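PDB 2H8G: 5'-Methylthioadenosine Nucleosidase from Arabidopsis thaliana, which is a nucleosidase of the phosphorylase superfamily, an alpha/beta protein built round a mixed sheet, with adenine bound in its pocket. Local coordinates for residues Val68-Arg73 and Phe258-Asn263; Asp135-Asp140 and Ile172-Thr177; Leu198-Gly203 and Phe219-Thr224. All blocks are in the same frame, centred on the assembly; numbering follows the deposited sequence.

Contact 1: Val68-Arg73 and Phe258-Asn263; sequences VHKDLR and FINGRN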
loop_
_atom_site.group_PDB
_atom_site.type_symbol
_atom_site.label_atom_id
_atom_site.label_comp_id
_atom_site.label_asym_id
_atom_site.label_seq_id
_atom_site.Cartn_x
_atom_site.Cartn_y
_atom_site.Cartn_z
ATOM N N VAL A 68 -21.186 4.882 -20.117
ATOM C CA VAL A 68 -20.857 5.989 -21.002
ATOM C C VAL A 68 -21.767 7.184 -20.761
ATOM O O VAL A 68 -22.985 7.043 -20.633
ATOM C CB VAL A 68 -20.976 5.573 -22.485
ATOM C CG1 VAL A 68 -20.544 6.722 -23.381
ATOM C CG2 VAL A 68 -20.129 4.337 -22.751
ATOM N N HIS A 69 -21.160 8.362 -20.686
ATOM C CA HIS A 69 -21.897 9.598 -20.482
ATOM C C HIS A 69 -21.375 10.597 -21.501
ATOM O O HIS A 69 -20.229 11.036 -21.418
ATOM C CB HIS A 69 -21.672 10.139 -19.071
ATOM C CG HIS A 69 -22.500 11.344 -18.753
ATOM N ND1 HIS A 69 -23.876 11.307 -18.696
ATOM C CD2 HIS A 69 -22.147 12.624 -18.490
ATOM C CE1 HIS A 69 -24.336 12.511 -18.411
ATOM N NE2 HIS A 69 -23.308 13.329 -18.281
ATOM N N LYS A 70 -22.218 10.944 -22.467
ATOM C CA LYS A 70 -21.839 11.880 -23.515
ATOM C C LYS A 70 -20.604 11.381 -24.253
ATOM O O LYS A 70 -20.612 10.285 -24.812
ATOM C CB LYS A 70 -21.577 13.267 -22.921
ATOM C CG LYS A 70 -22.799 13.887 -22.260
ATOM C CD LYS A 70 -22.482 15.237 -21.642
ATOM C CE LYS A 70 -23.693 15.805 -20.919
ATOM N NZ LYS A 70 -23.400 17.114 -20.271
ATOM N N ASP A 71 -19.541 12.176 -24.247
ATOM C CA ASP A 71 -18.312 11.804 -24.936
ATOM C C ASP A 71 -17.244 11.251 -23.995
ATOM O O ASP A 71 -16.058 11.258 -24.322
ATOM C CB ASP A 71 -17.748 13.015 -25.686
ATOM C CG ASP A 71 -18.779 13.677 -26.584
ATOM O OD1 ASP A 71 -19.720 14.307 -26.053
ATOM O OD2 ASP A 71 -18.651 13.563 -27.822
ATOM N N LEU A 72 -17.663 10.765 -22.831
ATOM C CA LEU A 72 -16.716 10.226 -21.863
ATOM C C LEU A 72 -17.006 8.800 -21.421
ATOM O O LEU A 72 -18.144 8.449 -21.111
ATOM C CB LEU A 72 -16.668 11.113 -20.612
ATOM C CG LEU A 72 -15.971 12.471 -20.675
ATOM C CD1 LEU A 72 -16.182 13.200 -19.354
ATOM C CD2 LEU A 72 -14.488 12.280 -20.948
ATOM N N ARG A 73 -15.961 7.980 -21.397
ATOM C CA ARG A 73 -16.083 6.610 -20.932
ATOM C C ARG A 73 -15.846 6.736 -19.435
ATOM O O ARG A 73 -14.850 7.323 -19.015
ATOM C CB ARG A 73 -15.004 5.721 -21.552
ATOM C CG ARG A 73 -15.200 5.432 -23.031
ATOM C CD ARG A 73 -14.067 4.573 -23.574
ATOM N NE ARG A 73 -14.345 4.085 -24.923
ATOM C CZ ARG A 73 -15.322 3.235 -25.222
ATOM N NH1 ARG A 73 -16.119 2.774 -24.267
ATOM N NH2 ARG A 73 -15.505 2.843 -26.477
ATOM N N PHE A 258 -18.390 18.730 -16.356
ATOM C CA PHE A 258 -17.455 19.813 -16.646
ATOM C C PHE A 258 -16.321 19.290 -17.524
ATOM O O PHE A 258 -15.929 19.928 -18.502
ATOM C CB PHE A 258 -16.858 20.370 -15.355
ATOM C CG PHE A 258 -15.876 21.484 -15.578
ATOM C CD1 PHE A 258 -16.317 22.785 -15.787
ATOM C CD2 PHE A 258 -14.509 21.228 -15.597
ATOM C CE1 PHE A 258 -15.411 23.817 -16.011
ATOM C CE2 PHE A 258 -13.594 22.254 -15.823
ATOM C CZ PHE A 258 -14.047 23.552 -16.029
ATOM N N ILE A 259 -15.794 18.126 -17.156
ATOM C CA ILE A 259 -14.696 17.501 -17.888
ATOM C C ILE A 259 -15.062 17.129 -19.323
ATOM O O ILE A 259 -14.240 17.251 -20.232
ATOM C CB ILE A 259 -14.210 16.227 -17.161
ATOM C CG1 ILE A 259 -13.536 16.614 -15.844
ATOM C CG2 ILE A 259 -13.252 15.438 -18.047
ATOM C CD1 ILE A 259 -13.143 15.425 -14.990
ATOM N N ASN A 260 -16.295 16.679 -19.520
ATOM C CA ASN A 260 -16.751 16.271 -20.843
ATOM C C ASN A 260 -16.490 17.336 -21.903
ATOM O O ASN A 260 -16.794 18.510 -21.709
ATOM C CB ASN A 260 -18.242 15.924 -20.795
ATOM C CG ASN A 260 -18.782 15.476 -22.143
ATOM O OD1 ASN A 260 -19.312 16.281 -22.913
ATOM N ND2 ASN A 260 -18.639 14.190 -22.440
ATOM N N GLY A 261 -15.903 16.913 -23.018
ATOM C CA GLY A 261 -15.615 17.830 -24.106
ATOM C C GLY A 261 -14.344 18.642 -23.944
ATOM O O GLY A 261 -13.894 19.293 -24.887
ATOM N N ARG A 262 -13.758 18.612 -22.752
ATOM C CA ARG A 262 -12.538 19.364 -22.490
ATOM C C ARG A 262 -11.309 18.472 -22.551
ATOM O O ARG A 262 -11.401 17.255 -22.386
ATOM C CB ARG A 262 -12.592 20.005 -21.099
ATOM C CG ARG A 262 -13.607 21.118 -20.925
ATOM C CD ARG A 262 -13.639 21.575 -19.469
ATOM N NE ARG A 262 -14.633 22.618 -19.239
ATOM C CZ ARG A 262 -14.438 23.910 -19.481
ATOM N NH1 ARG A 262 -13.275 24.330 -19.960
ATOM N NH2 ARG A 262 -15.411 24.780 -19.255
ATOM N N ASN A 263 -10.156 19.082 -22.803
ATOM C CA ASN A 263 -8.909 18.334 -22.816
ATOM C C ASN A 263 -8.224 18.682 -21.497
ATOM O O ASN A 263 -8.614 19.639 -20.832
ATOM C CB ASN A 263 -8.031 18.717 -24.012
ATOM C CG ASN A 263 -7.835 20.206 -24.143
ATOM O OD1 ASN A 263 -7.430 20.877 -23.194
ATOM N ND2 ASN A 263 -8.115 20.734 -25.328
#
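Two tight turns meet where Leu72 and Asn260 bring their CA atoms within 6.1 Å of each other: a type II' turn from His69 to Leu72 that closes the hairpin of strands 63-69 and 72-78, and a type II turn from Ile259 to Arg262 as the chain leaves helix 233-259. Each is closed by its own backbone bonding: Leu72 N reaches His69 O at 2.9 Å, and Arg262 N reaches Ile259 O at 2.9 Å. Between the turns, the Asn260 side chain extends toward the hairpin, its CG anti to the backbone N (chi1 -179°), which lays the amide against Lys70 CB, 3.6 Å from Asn260 CG. Leu72 runs past it in the opposite direction and brings CD1 to 3.5 Å from Asn260 CA. The same methyl lies 3.9 Å from Ile259 CG2, and Ile26 touches both Leu72 and Ile259. The extended Lys70 chain passes the Asn260 amide, and its NZ and His69 NE2 both hydrogen-bond Asn257 OD1. Asn260 is thus wedged between Lys70 and Leu72, with Leu72 packing its carbons on Asn260 and Ile259, while Lys70 and His69 find a shared acceptor in Asn257.

Contact 2: Asp135-Asp140 and Ile172-Thr177; sequences DVVFHD and IGRLST
Asp135-Asp140 and Ile172-Thr177 carry neighbouring parallel strands of the mixed central sheet, with His139 and Asp140 in the loop that follows the first; together they form a buried backbone ladder closed at its start by a salt bridge. The strand axes diverge by 23°, and Val136 lies level with Leu175, Val137 with Ser176 and Phe138 with Thr177. Hydrogen bonding follows the parallel pattern, in which one residue straddles two across the way: Leu175 N gives to Asp135 O at 3.1 Å, while Val137 N gives to Leu175 O at 3.0 Å. Thr177 repeats the step, its N bonded to Val137 O at 2.8 Å and its O accepting from His139 N at 2.9 Å.

At the outset of the ladder Arg174 takes Asp135 side-on. Arg174 NE meets Asp135 OD1 at 2.7 Å, and Arg174 NH2 meets Asp135 OD2 at 2.9 Å. Both oxygens lie close to the guanidinium plane, but the carboxylate is turned 49° against it, so the nitrogens come from above its own plane. A bend in the arginine at chi3 (-67°) swings the guanidinium round onto Asp135. Gln157 also binds Asp135 OD2 and Arg174 NH1 reaches Asn194 O, so the pair is tied in beyond the two strands.

Val136, Phe138, Leu175 and Thr177 share one face of the sheet, where Val136 CG2 packs 4.0 Å from Leu175 CG and helix 203-212 lies over Val136 and Phe138. Ser176, on the other face, meets helix 185-193. Beyond the strand, the imidazole of His139 has Thr177 O over one of its faces. The nearest atoms of the His139 side chain and the adenine are about 6 Å apart, placing this ladder, flanked by helices on both faces, beside the ligand pocket of the alpha/beta fold of the phosphorylase superfamily.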
loop_
_atom_site.group_PDB
_atom_site.type_symbol
_atom_site.label_atom_id
_atom_site.label_comp_id
_atom_site.label_asym_id
_atom_site.label_seq_id
_atom_site.Cartn_x
_atom_site.Cartn_y
_atom_site.Cartn_z
ATOM N N ASP A 135 -2.798 19.364 -2.523
ATOM C CA ASP A 135 -1.691 18.418 -2.471
ATOM C C ASP A 135 -1.990 17.404 -1.382
ATOM O O ASP A 135 -2.911 17.588 -0.586
ATOM C CB ASP A 135 -0.339 19.109 -2.224
ATOM C CG ASP A 135 -0.352 20.041 -1.033
ATOM O OD1 ASP A 135 -1.174 19.850 -0.117
ATOM O OD2 ASP A 135 0.491 20.963 -1.009
ATOM N N VAL A 136 -1.210 16.333 -1.351
ATOM C CA VAL A 136 -1.447 15.269 -0.394
ATOM C C VAL A 136 -0.161 14.754 0.239
ATOM O O VAL A 136 0.897 14.775 -0.379
ATOM C CB VAL A 136 -2.189 14.108 -1.094
ATOM C CG1 VAL A 136 -1.309 13.518 -2.197
ATOM C CG2 VAL A 136 -2.600 13.062 -0.082
ATOM N N VAL A 137 -0.271 14.307 1.483
ATOM C CA VAL A 137 0.857 13.773 2.232
ATOM C C VAL A 137 0.390 12.607 3.097
ATOM O O VAL A 137 -0.817 12.384 3.240
ATOM C CB VAL A 137 1.456 14.836 3.196
ATOM C CG1 VAL A 137 2.010 16.007 2.408
ATOM C CG2 VAL A 137 0.394 15.320 4.177
ATOM N N PHE A 138 1.351 11.863 3.646
ATOM C CA PHE A 138 1.068 10.765 4.582
ATOM C C PHE A 138 1.453 11.290 5.964
ATOM O O PHE A 138 2.432 12.026 6.085
ATOM C CB PHE A 138 1.959 9.535 4.362
ATOM C CG PHE A 138 1.648 8.733 3.133
ATOM C CD1 PHE A 138 2.313 8.985 1.943
ATOM C CD2 PHE A 138 0.742 7.678 3.183
ATOM C CE1 PHE A 138 2.092 8.192 0.818
ATOM C CE2 PHE A 138 0.511 6.881 2.066
ATOM C CZ PHE A 138 1.188 7.135 0.883
ATOM N N HIS A 139 0.711 10.908 6.998
ATOM C CA HIS A 139 1.069 11.325 8.354
ATOM C C HIS A 139 1.504 10.147 9.222
ATOM O O HIS A 139 1.919 10.345 10.363
ATOM C CB HIS A 139 -0.079 12.078 9.047
ATOM C CG HIS A 139 -1.402 11.377 8.996
ATOM N ND1 HIS A 139 -1.724 10.305 9.802
ATOM C CD2 HIS A 139 -2.494 11.614 8.233
ATOM C CE1 HIS A 139 -2.961 9.913 9.536
ATOM N NE2 HIS A 139 -3.448 10.691 8.588
ATOM N N ASP A 140 1.440 8.925 8.692
ATOM C CA ASP A 140 1.816 7.754 9.477
ATOM C C ASP A 140 2.969 6.912 8.935
ATOM O O ASP A 140 3.087 5.728 9.257
ATOM C CB ASP A 140 0.586 6.863 9.703
ATOM C CG ASP A 140 0.098 6.189 8.429
ATOM O OD1 ASP A 140 0.475 6.629 7.322
ATOM O OD2 ASP A 140 -0.687 5.217 8.547
ATOM N N ILE A 172 -10.807 24.206 -1.090
ATOM C CA ILE A 172 -9.593 23.454 -1.363
ATOM C C ILE A 172 -8.743 23.362 -0.102
ATOM O O ILE A 172 -8.879 24.169 0.816
ATOM C CB ILE A 172 -8.775 24.110 -2.506
ATOM C CG1 ILE A 172 -7.645 23.174 -2.944
ATOM C CG2 ILE A 172 -8.225 25.446 -2.048
ATOM C CD1 ILE A 172 -6.965 23.573 -4.247
ATOM N N GLY A 173 -7.884 22.354 -0.052
ATOM C CA GLY A 173 -7.024 22.181 1.098
ATOM C C GLY A 173 -6.125 20.983 0.911
ATOM O O GLY A 173 -6.277 20.230 -0.052
ATOM N N ARG A 174 -5.176 20.820 1.824
ATOM C CA ARG A 174 -4.247 19.700 1.778
ATOM C C ARG A 174 -4.884 18.502 2.471
ATOM O O ARG A 174 -5.612 18.654 3.454
ATOM C CB ARG A 174 -2.930 20.075 2.478
ATOM C CG ARG A 174 -2.029 18.889 2.784
ATOM C CD ARG A 174 -0.678 19.334 3.320
ATOM N NE ARG A 174 0.093 20.036 2.298
ATOM C CZ ARG A 174 1.301 20.552 2.497
ATOM N NH1 ARG A 174 1.883 20.448 3.683
ATOM N NH2 ARG A 174 1.931 21.161 1.502
ATOM N N LEU A 175 -4.602 17.314 1.938
ATOM C CA LEU A 175 -5.113 16.058 2.462
ATOM C C LEU A 175 -3.975 15.268 3.111
ATOM O O LEU A 175 -2.882 15.182 2.552
ATOM C CB LEU A 175 -5.707 15.226 1.317
ATOM C CG LEU A 175 -6.130 13.786 1.637
ATOM C CD1 LEU A 175 -7.228 13.797 2.678
ATOM C CD2 LEU A 175 -6.605 13.087 0.364
ATOM N N SER A 176 -4.231 14.698 4.284
ATOM C CA SER A 176 -3.231 13.895 4.979
ATOM C C SER A 176 -3.809 12.491 5.137
ATOM O O SER A 176 -4.901 12.308 5.696
ATOM C CB SER A 176 -2.898 14.514 6.339
ATOM O OG SER A 176 -1.774 13.867 6.908
ATOM N N THR A 177 -3.062 11.515 4.631
ATOM C CA THR A 177 -3.453 10.113 4.614
ATOM C C THR A 177 -2.741 9.235 5.632
ATOM O O THR A 177 -1.551 9.405 5.887
ATOM C CB THR A 177 -3.166 9.522 3.211
ATOM O OG1 THR A 177 -3.944 10.231 2.237
ATOM C CG2 THR A 177 -3.476 8.030 3.158
#

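Contact 3: Leu198-Gly203 and Phe219-Thr224; sequences LKDMEG and FLKAVT. With ADE (adenine), chain C.
Asp200 OD1 is gripped from both strand and turn: Lys221 NZ forms a salt bridge to it at 2.8 Å from the anti side, and Gly203 N donates to it at 2.7 Å from the syn side. The second bond, from the amide three residues on, makes an Asx motif at the start of helix 203-212, with Glu202 at its N-cap position; Glu202 N adds only a weak bond. The other carboxylate oxygen, OD2, turns to Thr177.

Lys221 comes in at about a right angle to Asp200. A bend at chi2 (-75°) redirects its chain, which then runs extended to NZ. Asn113 OD1 also takes a hydrogen bond from that ammonium group, and a water that donates to Glu202 OE1 at 2.7 Å receives a weak one.

Less polar contacts flank the ion pair. Phe219 turns the edge of its ring to the turn, CE2 lying 3.4 Å from Gly203 O near the ring plane. Leu198, on the other flank, crosses Val223 with its CD2 3.9 Å from Val223 CG2.

The same segments line the adenine pocket, Asp200 among them. Lys199 NZ donates to adenine N1 at 2.8 Å and is also bonded to Asp182 O; Met201 CG lies 3.6 Å from adenine N3, and the same methionine packs on Ile143 of the second subunit. Thr224 OG1 approaches adenine C8 at 3.5 Å while hydrogen-bonded to Cys117 O. Through one buried carboxylate, then, Asp200 joins Lys221 of strand 217-226 to the start of helix 203-212, its charge matched by the ammonium group and both its oxygens engaged.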
loop_
_atom_site.group_PDB
_atom_site.type_symbol
_atom_site.label_atom_id
_atom_site.label_comp_id
_atom_site.label_asym_id
_atom_site.label_seq_id
_atom_site.Cartn_x
_atom_site.Cartn_y
_atom_site.Cartn_z
ATOM N N LEU A 198 -7.837 18.172 5.586
ATOM C CA LEU A 198 -8.570 16.907 5.481
ATOM C C LEU A 198 -7.734 15.692 5.865
ATOM O O LEU A 198 -6.513 15.689 5.702
ATOM C CB LEU A 198 -9.049 16.729 4.041
ATOM C CG LEU A 198 -9.684 17.955 3.385
ATOM C CD1 LEU A 198 -9.728 17.759 1.877
ATOM C CD2 LEU A 198 -11.073 18.196 3.956
ATOM N N LYS A 199 -8.412 14.649 6.335
ATOM C CA LYS A 199 -7.761 13.419 6.766
ATOM C C LYS A 199 -8.504 12.218 6.191
ATOM O O LYS A 199 -9.729 12.117 6.326
ATOM C CB LYS A 199 -7.765 13.359 8.301
ATOM C CG LYS A 199 -7.174 12.104 8.917
ATOM C CD LYS A 199 -7.305 12.148 10.448
ATOM C CE LYS A 199 -6.699 10.924 11.101
ATOM N NZ LYS A 199 -7.392 9.663 10.699
ATOM N N ASP A 200 -7.775 11.313 5.541
ATOM C CA ASP A 200 -8.407 10.125 4.967
ATOM C C ASP A 200 -7.504 8.905 5.087
ATOM O O ASP A 200 -6.502 8.931 5.805
ATOM C CB ASP A 200 -8.782 10.349 3.500
ATOM C CG ASP A 200 -7.598 10.227 2.568
ATOM O OD1 ASP A 200 -7.807 9.931 1.369
ATOM O OD2 ASP A 200 -6.453 10.439 3.022
ATOM N N MET A 201 -7.855 7.837 4.378
ATOM C CA MET A 201 -7.088 6.607 4.460
ATOM C C MET A 201 -6.551 6.059 3.140
ATOM O O MET A 201 -5.968 4.977 3.133
ATOM C CB MET A 201 -7.931 5.530 5.160
ATOM C CG MET A 201 -8.263 5.865 6.606
ATOM S SD MET A 201 -9.522 4.801 7.343
ATOM C CE MET A 201 -8.662 3.265 7.394
ATOM N N GLU A 202 -6.715 6.795 2.040
ATOM C CA GLU A 202 -6.236 6.301 0.740
ATOM C C GLU A 202 -5.539 7.310 -0.179
ATOM O O GLU A 202 -4.669 6.931 -0.964
ATOM C CB GLU A 202 -7.393 5.712 -0.075
ATOM C CG GLU A 202 -8.093 4.486 0.506
ATOM C CD GLU A 202 -9.189 4.828 1.496
ATOM O OE1 GLU A 202 -9.831 5.893 1.336
ATOM O OE2 GLU A 202 -9.422 4.010 2.416
ATOM N N GLY A 203 -5.944 8.572 -0.098
ATOM C CA GLY A 203 -5.419 9.602 -0.984
ATOM C C GLY A 203 -3.959 9.619 -1.401
ATOM O O GLY A 203 -3.643 9.561 -2.591
ATOM N N PHE A 219 -8.792 14.874 -6.601
ATOM C CA PHE A 219 -9.463 14.312 -5.436
ATOM C C PHE A 219 -10.716 15.077 -5.052
ATOM O O PHE A 219 -10.723 16.307 -5.034
ATOM C CB PHE A 219 -8.537 14.311 -4.210
ATOM C CG PHE A 219 -7.206 13.657 -4.446
ATOM C CD1 PHE A 219 -6.195 14.338 -5.112
ATOM C CD2 PHE A 219 -6.965 12.359 -4.010
ATOM C CE1 PHE A 219 -4.956 13.733 -5.341
ATOM C CE2 PHE A 219 -5.737 11.748 -4.234
ATOM C CZ PHE A 219 -4.732 12.435 -4.899
ATOM N N LEU A 220 -11.778 14.339 -4.755
ATOM C CA LEU A 220 -13.022 14.936 -4.289
ATOM C C LEU A 220 -13.205 14.280 -2.930
ATOM O O LEU A 220 -13.418 13.069 -2.838
ATOM C CB LEU A 220 -14.189 14.592 -5.215
ATOM C CG LEU A 220 -14.064 15.141 -6.637
ATOM C CD1 LEU A 220 -15.246 14.666 -7.467
ATOM C CD2 LEU A 220 -14.004 16.665 -6.607
ATOM N N LYS A 221 -13.086 15.073 -1.873
ATOM C CA LYS A 221 -13.189 14.541 -0.521
ATOM C C LYS A 221 -14.306 15.228 0.250
ATOM O O LYS A 221 -14.266 16.438 0.483
ATOM C CB LYS A 221 -11.841 14.709 0.192
ATOM C CG LYS A 221 -10.711 13.892 -0.458
ATOM C CD LYS A 221 -10.831 12.401 -0.146
ATOM C CE LYS A 221 -9.940 11.555 -1.066
ATOM N NZ LYS A 221 -9.848 10.137 -0.606
ATOM N N ALA A 222 -15.304 14.435 0.632
ATOM C CA ALA A 222 -16.476 14.934 1.342
ATOM C C ALA A 222 -16.362 14.709 2.849
ATOM O O ALA A 222 -16.194 13.580 3.313
ATOM C CB ALA A 222 -17.722 14.255 0.795
ATOM N N VAL A 223 -16.465 15.800 3.605
ATOM C CA VAL A 223 -16.334 15.764 5.061
ATOM C C VAL A 223 -17.518 15.155 5.800
ATOM O O VAL A 223 -18.628 15.689 5.765
ATOM C CB VAL A 223 -16.080 17.188 5.614
ATOM C CG1 VAL A 223 -15.894 17.146 7.127
ATOM C CG2 VAL A 223 -14.842 17.782 4.957
ATOM N N THR A 224 -17.261 14.040 6.474
ATOM C CA THR A 224 -18.291 13.344 7.249
ATOM C C THR A 224 -18.153 13.580 8.748
ATOM O O THR A 224 -19.090 13.347 9.508
ATOM C CB THR A 224 -18.244 11.819 7.024
ATOM O OG1 THR A 224 -16.896 11.347 7.171
ATOM C CG2 THR A 224 -18.767 11.466 5.644
HETATM N N9 ADE C . -12.858 8.944 6.716
HETATM C C8 ADE C . -13.868 9.650 7.272
HETATM N N7 ADE C . -13.516 10.315 8.398
HETATM C C5 ADE C . -12.192 10.004 8.560
HETATM C C6 ADE C . -11.192 10.363 9.536
HETATM N N6 ADE C . -11.482 11.160 10.558
HETATM N N1 ADE C . -9.889 9.833 9.375
HETATM C C2 ADE C . -9.607 9.009 8.313
HETATM N N3 ADE C . -10.505 8.615 7.331
HETATM C C4 ADE C . -11.765 9.154 7.523
HETATM O O HOH W 1 -10.480 6.991 -1.023
#

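How the contacts relate
Contacts 2 and 3 are neighbours, their centres about 9 Å apart. Strand 171-177 pairs with strand 198-200, Ser176 N lying 2.9 Å from Leu198 O, and the side chains join them again where Thr177 OG1 hydrogen-bonds Asp200 OD2 at 2.6 Å. Contact 3 supplies Lys199, Asp200, Met201 and Thr224 to the adenine pocket, whereas contact 2 approaches it through His139. Contact 1 belongs to the far side of the chain's centre from contact 2, with about 28 Å between their centres, and lies about 24 Å, centre to centre, from contact 3. It remains connected through the common sheet and through helix 233-259, which follows strand 217-226 and ends at Ile259.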